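Local coordinates for fatty Acyl-Adenylate Ligase (Escherichia coli, PDB 3PBK), which belongs to the AMP-binding enzymes of the ANL clan and holds 5'-O-[(S)-(dodecanoyloxy)(hydroxy)phosphoryl]adenosine in a pocket of the chain, at residues Arg75-Ala80 / Ala129-Gly134; Leu259-Leu264 / Glu281-Arg286; Val405-Val410 / Leu448-Leu453. All coordinates share one frame; numbering follows the deposited sequence.

Contact 1: Arg75-Ala80 / Ala129-Gly134; sequences RVALIA and AAIITG
Ala77 and Ile131 form the middle rung of a parallel strand pair in which 75-79 and 130-133 run side by side at 19° to each other. Backbone hydrogen bonds set the register. The amide of Ala77 donates to Ala130 O (3.0 Å) in a bent hydrogen bond, and its carbonyl receives Ile132 N (2.9 Å), so both polar atoms of Ala77 are spent on the residues flanking Ile131. One step further, Ile79 N reaches Ile132 O at 3.1 Å. Ala129 N is also bonded to Arg75 O.

Apolar packing adds to this on both faces of the sheet. On one, Ala77 CB lies against Ile131, its CB 3.8 Å from the CB of the isoleucine; with CG1 of Ile131 opposite the backbone N (chi1 167°), that branch passes alongside the methyl and takes CD1 with it. On the other, Leu78 and Ile132 lie abreast and point the same way, Leu78 CD2 being 3.9 Å from Ile132 CB.

At the strand ends Ile79 CG1 rests beside Thr133 OG1 (3.4 Å). That hydroxyl donates to Gly134 O, in the carbonyl plane and on a lone pair, giving the hydroxyl a partner in the next residue, just past the strand.

The two strands are the central pair of a four-stranded parallel sheet, bordered by 99-103 and 152-155. The chain crosses between them through helix 84-95, strand 99-103 and helix 112-126, and the face of Leu78 and Ile132 is covered by Phe86 and Phe90 of helix 84-95 and by Phe159 of helix 156-160.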
loop_
_atom_site.group_PDB
_atom_site.type_symbol
_atom_site.label_atom_id
_atom_site.label_comp_id
_atom_site.label_asym_id
_atom_site.label_seq_id
_atom_site.Cartn_x
_atom_site.Cartn_y
_atom_site.Cartn_z
ATOM N N ARG A 75 9.774 -21.612 -0.132
ATOM C CA ARG A 75 8.673 -20.656 -0.213
ATOM C C ARG A 75 7.286 -21.294 -0.360
ATOM O O ARG A 75 7.105 -22.307 -1.045
ATOM C CB ARG A 75 8.953 -19.629 -1.310
ATOM C CG ARG A 75 10.040 -18.674 -0.881
ATOM C CD ARG A 75 11.077 -18.407 -1.951
ATOM N NE ARG A 75 11.587 -19.624 -2.576
ATOM C CZ ARG A 75 12.593 -20.355 -2.108
ATOM N NH1 ARG A 75 13.207 -20.000 -0.991
ATOM N NH2 ARG A 75 12.973 -21.450 -2.757
ATOM N N VAL A 76 6.312 -20.698 0.317
ATOM C CA VAL A 76 4.927 -21.129 0.215
ATOM C C VAL A 76 4.044 -19.955 -0.183
ATOM O O VAL A 76 3.826 -19.052 0.616
ATOM C CB VAL A 76 4.407 -21.699 1.547
ATOM C CG1 VAL A 76 2.969 -22.157 1.391
ATOM C CG2 VAL A 76 5.286 -22.838 2.021
ATOM N N ALA A 77 3.541 -19.975 -1.415
ATOM C CA ALA A 77 2.593 -18.968 -1.891
ATOM C C ALA A 77 1.233 -19.077 -1.211
ATOM O O ALA A 77 0.629 -20.145 -1.165
ATOM C CB ALA A 77 2.423 -19.077 -3.382
ATOM N N LEU A 78 0.754 -17.959 -0.685
ATOM C CA LEU A 78 -0.568 -17.897 -0.092
ATOM C C LEU A 78 -1.445 -16.992 -0.932
ATOM O O LEU A 78 -1.003 -15.925 -1.365
ATOM C CB LEU A 78 -0.478 -17.354 1.327
ATOM C CG LEU A 78 0.476 -18.165 2.191
ATOM C CD1 LEU A 78 0.518 -17.594 3.572
ATOM C CD2 LEU A 78 0.047 -19.611 2.239
ATOM N N ILE A 79 -2.676 -17.436 -1.185
ATOM C CA ILE A 79 -3.693 -16.577 -1.793
ATOM C C ILE A 79 -4.301 -15.701 -0.706
ATOM O O ILE A 79 -5.120 -16.157 0.104
ATOM C CB ILE A 79 -4.783 -17.381 -2.517
ATOM C CG1 ILE A 79 -4.220 -17.973 -3.808
ATOM C CG2 ILE A 79 -5.964 -16.486 -2.852
ATOM C CD1 ILE A 79 -3.900 -16.927 -4.873
ATOM N N ALA A 80 -3.881 -14.442 -0.696
ATOM C CA ALA A 80 -4.096 -13.579 0.452
ATOM C C ALA A 80 -5.500 -12.990 0.533
ATOM O O ALA A 80 -5.715 -11.818 0.232
ATOM C CB ALA A 80 -3.051 -12.481 0.488
ATOM N N ALA A 129 7.347 -23.949 -3.315
ATOM C CA ALA A 129 7.306 -25.405 -3.339
ATOM C C ALA A 129 5.888 -25.892 -3.093
ATOM O O ALA A 129 5.593 -27.085 -3.204
ATOM C CB ALA A 129 8.242 -25.970 -2.306
ATOM N N ALA A 130 5.018 -24.951 -2.749
ATOM C CA ALA A 130 3.618 -25.236 -2.466
ATOM C C ALA A 130 2.805 -23.936 -2.498
ATOM O O ALA A 130 3.347 -22.844 -2.362
ATOM C CB ALA A 130 3.484 -25.922 -1.117
ATOM N N ILE A 131 1.501 -24.046 -2.690
ATOM C CA ILE A 131 0.663 -22.865 -2.692
ATOM C C ILE A 131 -0.684 -23.209 -2.091
ATOM O O ILE A 131 -1.350 -24.138 -2.540
ATOM C CB ILE A 131 0.504 -22.268 -4.115
ATOM C CG1 ILE A 131 -0.622 -21.236 -4.145
ATOM C CG2 ILE A 131 0.251 -23.349 -5.147
ATOM C CD1 ILE A 131 -0.665 -20.447 -5.425
ATOM N N ILE A 132 -1.071 -22.472 -1.059
ATOM C CA ILE A 132 -2.327 -22.721 -0.378
ATOM C C ILE A 132 -3.351 -21.704 -0.827
ATOM O O ILE A 132 -3.081 -20.513 -0.801
ATOM C CB ILE A 132 -2.140 -22.617 1.124
ATOM C CG1 ILE A 132 -1.132 -23.664 1.580
ATOM C CG2 ILE A 132 -3.457 -22.783 1.842
ATOM C CD1 ILE A 132 -0.826 -23.600 3.037
ATOM N N THR A 133 -4.521 -22.177 -1.249
ATOM C CA THR A 133 -5.588 -21.301 -1.724
ATOM C C THR A 133 -6.945 -21.728 -1.193
ATOM O O THR A 133 -7.121 -22.853 -0.737
ATOM C CB THR A 133 -5.690 -21.320 -3.253
ATOM O OG1 THR A 133 -6.667 -20.367 -3.677
ATOM C CG2 THR A 133 -6.125 -22.690 -3.729
ATOM N N GLY A 134 -7.909 -20.822 -1.271
ATOM C CA GLY A 134 -9.284 -21.147 -0.949
ATOM C C GLY A 134 -9.975 -21.795 -2.134
ATOM O O GLY A 134 -9.542 -21.642 -3.280
#

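Contact 2: Leu259-Leu264 / Glu281-Arg286; sequences LQWLKL and ELCQRR
Cys283 reaches from helix 277-285 into a recess formed by Leu259, Trp261 and Leu262 at the start of helix 260-267. Its CB is already directed toward that helix. CB meets the first of the three, with CD2 of Leu259 4.2 Å away. From CB the thiol turns to lie opposite the carbonyl carbon and beside the backbone N (chi1 -82°), which brings SG up against the other two residues. There it is 3.7 Å from Trp261 CE3 and 4.1 Å from Leu262 CG, so the sulfur touches the benzo side of the indole and the branch point of the leucine together.

The sulfur-aromatic contact is oblique. SG stands 5.0 Å from the centroid of the six-membered ring of Trp261 and 73° off its normal. Leu262 lies against the indole from within its own helix: its CD2 lies 3.9 Å above the ring plane, toward the rim. The pyrrole nitrogen of Trp261 is satisfied elsewhere, by the hydroxyl of Ser273.

Leu259 also approaches the backbone of the second helix, its CD2 resting 3.4 Å from Cys283 O. This carbonyl belongs to the last turn of helix 277-285 and takes a hydrogen bond from Arg286 N, where the chain leaves helical geometry.

Between the two helices the chain forms strand 272-275 of the large mixed sheet, next to strand 220-222. Trp261 packs on Val221 of that neighbouring strand and meets Trp223, Tyr280 and Trp300 edge-to-face, while Leu262 touches Phe322 of helix 312-322.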
loop_
_atom_site.group_PDB
_atom_site.type_symbol
_atom_site.label_atom_id
_atom_site.label_comp_id
_atom_site.label_asym_id
_atom_site.label_seq_id
_atom_site.Cartn_x
_atom_site.Cartn_y
_atom_site.Cartn_z
ATOM N N LEU A 259 -19.064 3.533 3.448
ATOM C CA LEU A 259 -19.443 3.941 4.794
ATOM C C LEU A 259 -19.457 2.807 5.819
ATOM O O LEU A 259 -19.453 3.040 7.036
ATOM C CB LEU A 259 -20.787 4.665 4.765
ATOM C CG LEU A 259 -20.692 6.168 4.485
ATOM C CD1 LEU A 259 -20.209 6.903 5.734
ATOM C CD2 LEU A 259 -19.808 6.493 3.266
ATOM N N GLN A 260 -19.458 1.575 5.343
ATOM C CA GLN A 260 -19.417 0.460 6.272
ATOM C C GLN A 260 -18.112 0.453 7.085
ATOM O O GLN A 260 -18.033 -0.147 8.156
ATOM C CB GLN A 260 -19.676 -0.856 5.537
ATOM C CG GLN A 260 -21.147 -1.029 5.161
ATOM C CD GLN A 260 -22.073 -0.969 6.380
ATOM O OE1 GLN A 260 -22.274 -1.972 7.070
ATOM N NE2 GLN A 260 -22.642 0.206 6.641
ATOM N N TRP A 261 -17.106 1.154 6.576
ATOM C CA TRP A 261 -15.823 1.313 7.252
ATOM C C TRP A 261 -15.999 2.190 8.478
ATOM O O TRP A 261 -15.589 1.832 9.573
ATOM C CB TRP A 261 -14.803 1.928 6.282
ATOM C CG TRP A 261 -13.519 2.369 6.881
ATOM C CD1 TRP A 261 -12.874 1.805 7.924
ATOM C CD2 TRP A 261 -12.698 3.462 6.444
ATOM N NE1 TRP A 261 -11.712 2.482 8.184
ATOM C CE2 TRP A 261 -11.581 3.501 7.286
ATOM C CE3 TRP A 261 -12.810 4.414 5.432
ATOM C CZ2 TRP A 261 -10.574 4.457 7.142
ATOM C CZ3 TRP A 261 -11.807 5.362 5.291
ATOM C CH2 TRP A 261 -10.706 5.376 6.139
ATOM N N LEU A 262 -16.632 3.339 8.296
ATOM C CA LEU A 262 -16.851 4.240 9.413
ATOM C C LEU A 262 -17.850 3.609 10.371
ATOM O O LEU A 262 -17.754 3.797 11.588
ATOM C CB LEU A 262 -17.358 5.601 8.929
ATOM C CG LEU A 262 -16.580 6.280 7.802
ATOM C CD1 LEU A 262 -17.076 7.697 7.607
ATOM C CD2 LEU A 262 -15.095 6.270 8.093
ATOM N N LYS A 263 -18.812 2.870 9.821
ATOM C CA LYS A 263 -19.755 2.136 10.648
ATOM C C LYS A 263 -18.991 1.268 11.639
ATOM O O LYS A 263 -19.124 1.406 12.855
ATOM C CB LYS A 263 -20.633 1.246 9.779
ATOM C CG LYS A 263 -21.813 1.942 9.137
ATOM C CD LYS A 263 -22.928 2.203 10.142
ATOM C CE LYS A 263 -24.284 1.816 9.561
ATOM N NZ LYS A 263 -24.367 2.067 8.089
ATOM N N LEU A 264 -18.178 0.373 11.098
ATOM C CA LEU A 264 -17.431 -0.569 11.906
ATOM C C LEU A 264 -16.670 0.149 13.017
ATOM O O LEU A 264 -16.728 -0.266 14.176
ATOM C CB LEU A 264 -16.490 -1.387 11.015
ATOM C CG LEU A 264 -16.106 -2.799 11.461
ATOM C CD1 LEU A 264 -14.723 -2.807 12.036
ATOM C CD2 LEU A 264 -17.096 -3.337 12.465
ATOM N N GLU A 281 -11.747 9.787 0.361
ATOM C CA GLU A 281 -12.537 10.507 -0.621
ATOM C C GLU A 281 -13.794 9.731 -0.996
ATOM O O GLU A 281 -14.884 10.295 -1.029
ATOM C CB GLU A 281 -11.692 10.804 -1.853
ATOM C CG GLU A 281 -12.331 11.770 -2.814
ATOM C CD GLU A 281 -13.144 11.058 -3.867
ATOM O OE1 GLU A 281 -13.059 9.807 -3.936
ATOM O OE2 GLU A 281 -13.861 11.751 -4.626
ATOM N N LEU A 282 -13.639 8.438 -1.269
ATOM C CA LEU A 282 -14.768 7.569 -1.564
ATOM C C LEU A 282 -15.885 7.826 -0.564
ATOM O O LEU A 282 -17.022 8.064 -0.947
ATOM C CB LEU A 282 -14.344 6.105 -1.481
ATOM C CG LEU A 282 -14.657 5.123 -2.619
ATOM C CD1 LEU A 282 -14.966 3.768 -2.029
ATOM C CD2 LEU A 282 -15.813 5.568 -3.473
ATOM N N CYS A 283 -15.554 7.788 0.722
ATOM C CA CYS A 283 -16.534 7.994 1.793
ATOM C C CYS A 283 -17.348 9.277 1.695
ATOM O O CYS A 283 -18.576 9.247 1.629
ATOM C CB CYS A 283 -15.849 7.960 3.155
ATOM S SG CYS A 283 -15.581 6.306 3.775
ATOM N N GLN A 284 -16.655 10.406 1.722
ATOM C CA GLN A 284 -17.319 11.703 1.709
ATOM C C GLN A 284 -18.095 11.910 0.405
ATOM O O GLN A 284 -19.101 12.609 0.370
ATOM C CB GLN A 284 -16.297 12.819 1.982
ATOM C CG GLN A 284 -16.715 14.211 1.553
ATOM C CD GLN A 284 -16.210 14.546 0.167
ATOM O OE1 GLN A 284 -15.181 14.024 -0.277
ATOM N NE2 GLN A 284 -16.930 15.416 -0.529
ATOM N N ARG A 285 -17.637 11.265 -0.657
ATOM C CA ARG A 285 -18.318 11.308 -1.951
ATOM C C ARG A 285 -19.652 10.551 -1.935
ATOM O O ARG A 285 -20.609 10.944 -2.596
ATOM C CB ARG A 285 -17.408 10.709 -3.032
ATOM C CG ARG A 285 -17.675 11.161 -4.461
ATOM C CD ARG A 285 -16.554 10.686 -5.386
ATOM N NE ARG A 285 -16.757 9.319 -5.860
ATOM C CZ ARG A 285 -15.775 8.476 -6.173
ATOM N NH1 ARG A 285 -14.509 8.852 -6.037
ATOM N NH2 ARG A 285 -16.059 7.250 -6.610
ATOM N N ARG A 286 -19.718 9.469 -1.175
ATOM C CA ARG A 286 -20.877 8.604 -1.248
ATOM C C ARG A 286 -21.627 8.484 0.067
ATOM O O ARG A 286 -22.340 7.507 0.296
ATOM C CB ARG A 286 -20.468 7.232 -1.774
ATOM C CG ARG A 286 -19.916 7.300 -3.188
ATOM C CD ARG A 286 -19.472 5.946 -3.689
ATOM N NE ARG A 286 -20.575 5.000 -3.798
ATOM C CZ ARG A 286 -20.412 3.719 -4.106
ATOM N NH1 ARG A 286 -19.193 3.243 -4.336
ATOM N NH2 ARG A 286 -21.461 2.911 -4.181
#

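Contact 3: Val405-Val410 / Leu448-Leu453; sequences VAERVV and LLDGYL
Two tight turns meet at the surface, where Glu407 and Arg408 of the type II turn Ala406-Val409 reach across to the type I' turn Leu449-Tyr452. The main link is between backbones: Arg408 N donates to Leu448 O at 3.2 Å. Glu407 comes in beside it. Its CG lies 3.6 Å from the same Leu448 O, and the chain stays extended beyond CG (chi2 -165°), carrying the carboxylate past Leu449 to the tip of the turn. OE2 there faces the amides of Asp450 and Gly451, with weak hydrogen bonds from both, the first strongly bent and of doubtful geometry.

Asp450 and Gly451 are the two loop residues of a beta hairpin with a two-residue type I' turn, which joins strands 444-449 and 452-458 and is closed by reciprocal backbone bonds between Leu449 and Tyr452. The opposing turn belongs to the loop between strands 394-398 and 411-416 of the same antiparallel sheet, so the carboxylate of one connection of the sheet binds the tip of another. Glu407 OE1 is 4.1 Å from Asp450 OD1, a proximity of like charges that would probably be unfavourable if both are ionised.

Leu449 meets both turn residues. CD2 lies 3.4 Å from Glu407 OE1, and CD1 sits 3.4 Å above the guanidinium plane of Arg408, displaced toward its rim. The arginine, bent at chi3 (103°), thus lays one flat face on the leucine methyls, while its NE is bonded to Ala370 O in a neighbouring loop.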
loop_
_atom_site.group_PDB
_atom_site.type_symbol
_atom_site.label_atom_id
_atom_site.label_comp_id
_atom_site.label_asym_id
_atom_site.label_seq_id
_atom_site.Cartn_x
_atom_site.Cartn_y
_atom_site.Cartn_z
ATOM N N VAL A 405 21.610 16.861 -0.997
ATOM C CA VAL A 405 21.250 18.243 -1.297
ATOM C C VAL A 405 20.666 18.924 -0.067
ATOM O O VAL A 405 20.415 18.269 0.953
ATOM C CB VAL A 405 20.254 18.326 -2.452
ATOM C CG1 VAL A 405 20.868 17.714 -3.712
ATOM C CG2 VAL A 405 18.982 17.609 -2.077
ATOM N N ALA A 406 20.459 20.235 -0.167
ATOM C CA ALA A 406 20.057 21.039 0.987
ATOM C C ALA A 406 18.556 20.958 1.243
ATOM O O ALA A 406 17.839 20.311 0.497
ATOM C CB ALA A 406 20.492 22.482 0.796
ATOM N N GLU A 407 18.080 21.598 2.301
ATOM C CA GLU A 407 16.644 21.707 2.499
ATOM C C GLU A 407 16.026 22.466 1.350
ATOM O O GLU A 407 16.650 23.371 0.787
ATOM C CB GLU A 407 16.303 22.422 3.795
ATOM C CG GLU A 407 16.232 21.497 4.968
ATOM C CD GLU A 407 15.557 22.134 6.160
ATOM O OE1 GLU A 407 15.333 23.376 6.142
ATOM O OE2 GLU A 407 15.259 21.373 7.115
ATOM N N ARG A 408 14.797 22.077 1.014
ATOM C CA ARG A 408 13.989 22.725 -0.016
ATOM C C ARG A 408 14.429 22.320 -1.416
ATOM O O ARG A 408 13.850 22.751 -2.403
ATOM C CB ARG A 408 13.955 24.253 0.157
ATOM C CG ARG A 408 13.583 24.691 1.566
ATOM C CD ARG A 408 13.306 26.173 1.667
ATOM N NE ARG A 408 11.869 26.446 1.733
ATOM C CZ ARG A 408 11.233 26.908 2.812
ATOM N NH1 ARG A 408 11.910 27.167 3.934
ATOM N NH2 ARG A 408 9.917 27.120 2.768
ATOM N N VAL A 409 15.445 21.474 -1.508
ATOM C CA VAL A 409 15.862 20.968 -2.806
ATOM C C VAL A 409 15.212 19.613 -3.085
ATOM O O VAL A 409 15.371 18.679 -2.305
ATOM C CB VAL A 409 17.371 20.838 -2.875
ATOM C CG1 VAL A 409 17.760 20.102 -4.127
ATOM C CG2 VAL A 409 17.987 22.204 -2.859
ATOM N N VAL A 410 14.464 19.503 -4.178
ATOM C CA VAL A 410 13.791 18.251 -4.482
ATOM C C VAL A 410 14.779 17.269 -5.084
ATOM O O VAL A 410 15.607 17.664 -5.900
ATOM C CB VAL A 410 12.634 18.464 -5.452
ATOM C CG1 VAL A 410 11.981 17.139 -5.808
ATOM C CG2 VAL A 410 11.617 19.424 -4.847
ATOM N N LEU A 448 13.247 17.960 2.276
ATOM C CA LEU A 448 13.039 18.171 3.707
ATOM C C LEU A 448 12.782 19.642 4.025
ATOM O O LEU A 448 13.233 20.534 3.313
ATOM C CB LEU A 448 14.238 17.683 4.524
ATOM C CG LEU A 448 14.395 16.202 4.894
ATOM C CD1 LEU A 448 13.041 15.550 5.019
ATOM C CD2 LEU A 448 15.250 15.466 3.893
ATOM N N LEU A 449 12.048 19.890 5.099
ATOM C CA LEU A 449 11.959 21.222 5.655
ATOM C C LEU A 449 11.856 21.023 7.145
ATOM O O LEU A 449 10.938 20.362 7.615
ATOM C CB LEU A 449 10.721 21.951 5.152
ATOM C CG LEU A 449 10.924 23.392 4.664
ATOM C CD1 LEU A 449 9.661 24.208 4.857
ATOM C CD2 LEU A 449 12.085 24.038 5.367
ATOM N N ASP A 450 12.802 21.591 7.885
ATOM C CA ASP A 450 12.889 21.400 9.331
ATOM C C ASP A 450 12.712 19.933 9.650
ATOM O O ASP A 450 11.961 19.569 10.549
ATOM C CB ASP A 450 11.860 22.252 10.073
ATOM C CG ASP A 450 11.828 23.692 9.566
ATOM O OD1 ASP A 450 12.930 24.259 9.340
ATOM O OD2 ASP A 450 10.711 24.254 9.381
ATOM N N GLY A 451 13.393 19.093 8.877
ATOM C CA GLY A 451 13.507 17.679 9.191
ATOM C C GLY A 451 12.303 16.835 8.846
ATOM O O GLY A 451 12.327 15.610 9.014
ATOM N N TYR A 452 11.248 17.496 8.382
ATOM C CA TYR A 452 10.052 16.813 7.934
ATOM C C TYR A 452 10.159 16.485 6.449
ATOM O O TYR A 452 10.685 17.271 5.666
ATOM C CB TYR A 452 8.830 17.688 8.180
ATOM C CG TYR A 452 8.500 17.907 9.637
ATOM C CD1 TYR A 452 8.126 16.847 10.459
ATOM C CD2 TYR A 452 8.533 19.183 10.185
ATOM C CE1 TYR A 452 7.812 17.056 11.793
ATOM C CE2 TYR A 452 8.223 19.403 11.517
ATOM C CZ TYR A 452 7.862 18.341 12.313
ATOM O OH TYR A 452 7.557 18.582 13.629
ATOM N N LEU A 453 9.655 15.319 6.067
ATOM C CA LEU A 453 9.699 14.879 4.682
ATOM C C LEU A 453 8.458 15.323 3.916
ATOM O O LEU A 453 7.337 15.165 4.388
ATOM C CB LEU A 453 9.817 13.355 4.628
ATOM C CG LEU A 453 9.910 12.668 3.263
ATOM C CD1 LEU A 453 11.137 13.136 2.498
ATOM C CD2 LEU A 453 9.936 11.168 3.444
#

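The three contacts follow one another along the chain without touching. Contacts 1 and 2 belong to two different sheets: the first joins adjacent strands of the four-stranded parallel one, the second packs helices that accompany the large mixed one, and their centres are 32 Å apart. Contact 3 joins two turns of a separate antiparallel sheet; its centre lies 35 Å from that of contact 2 and 43 Å from that of contact 1, on the other side of the chain's centre. The bound 5'-O-[(S)-(dodecanoyloxy)(hydroxy)phosphoryl]adenosine is about 11 Å from the side chain of Trp261 in contact 2 and about 13 Å from that of Leu448 in contact 3.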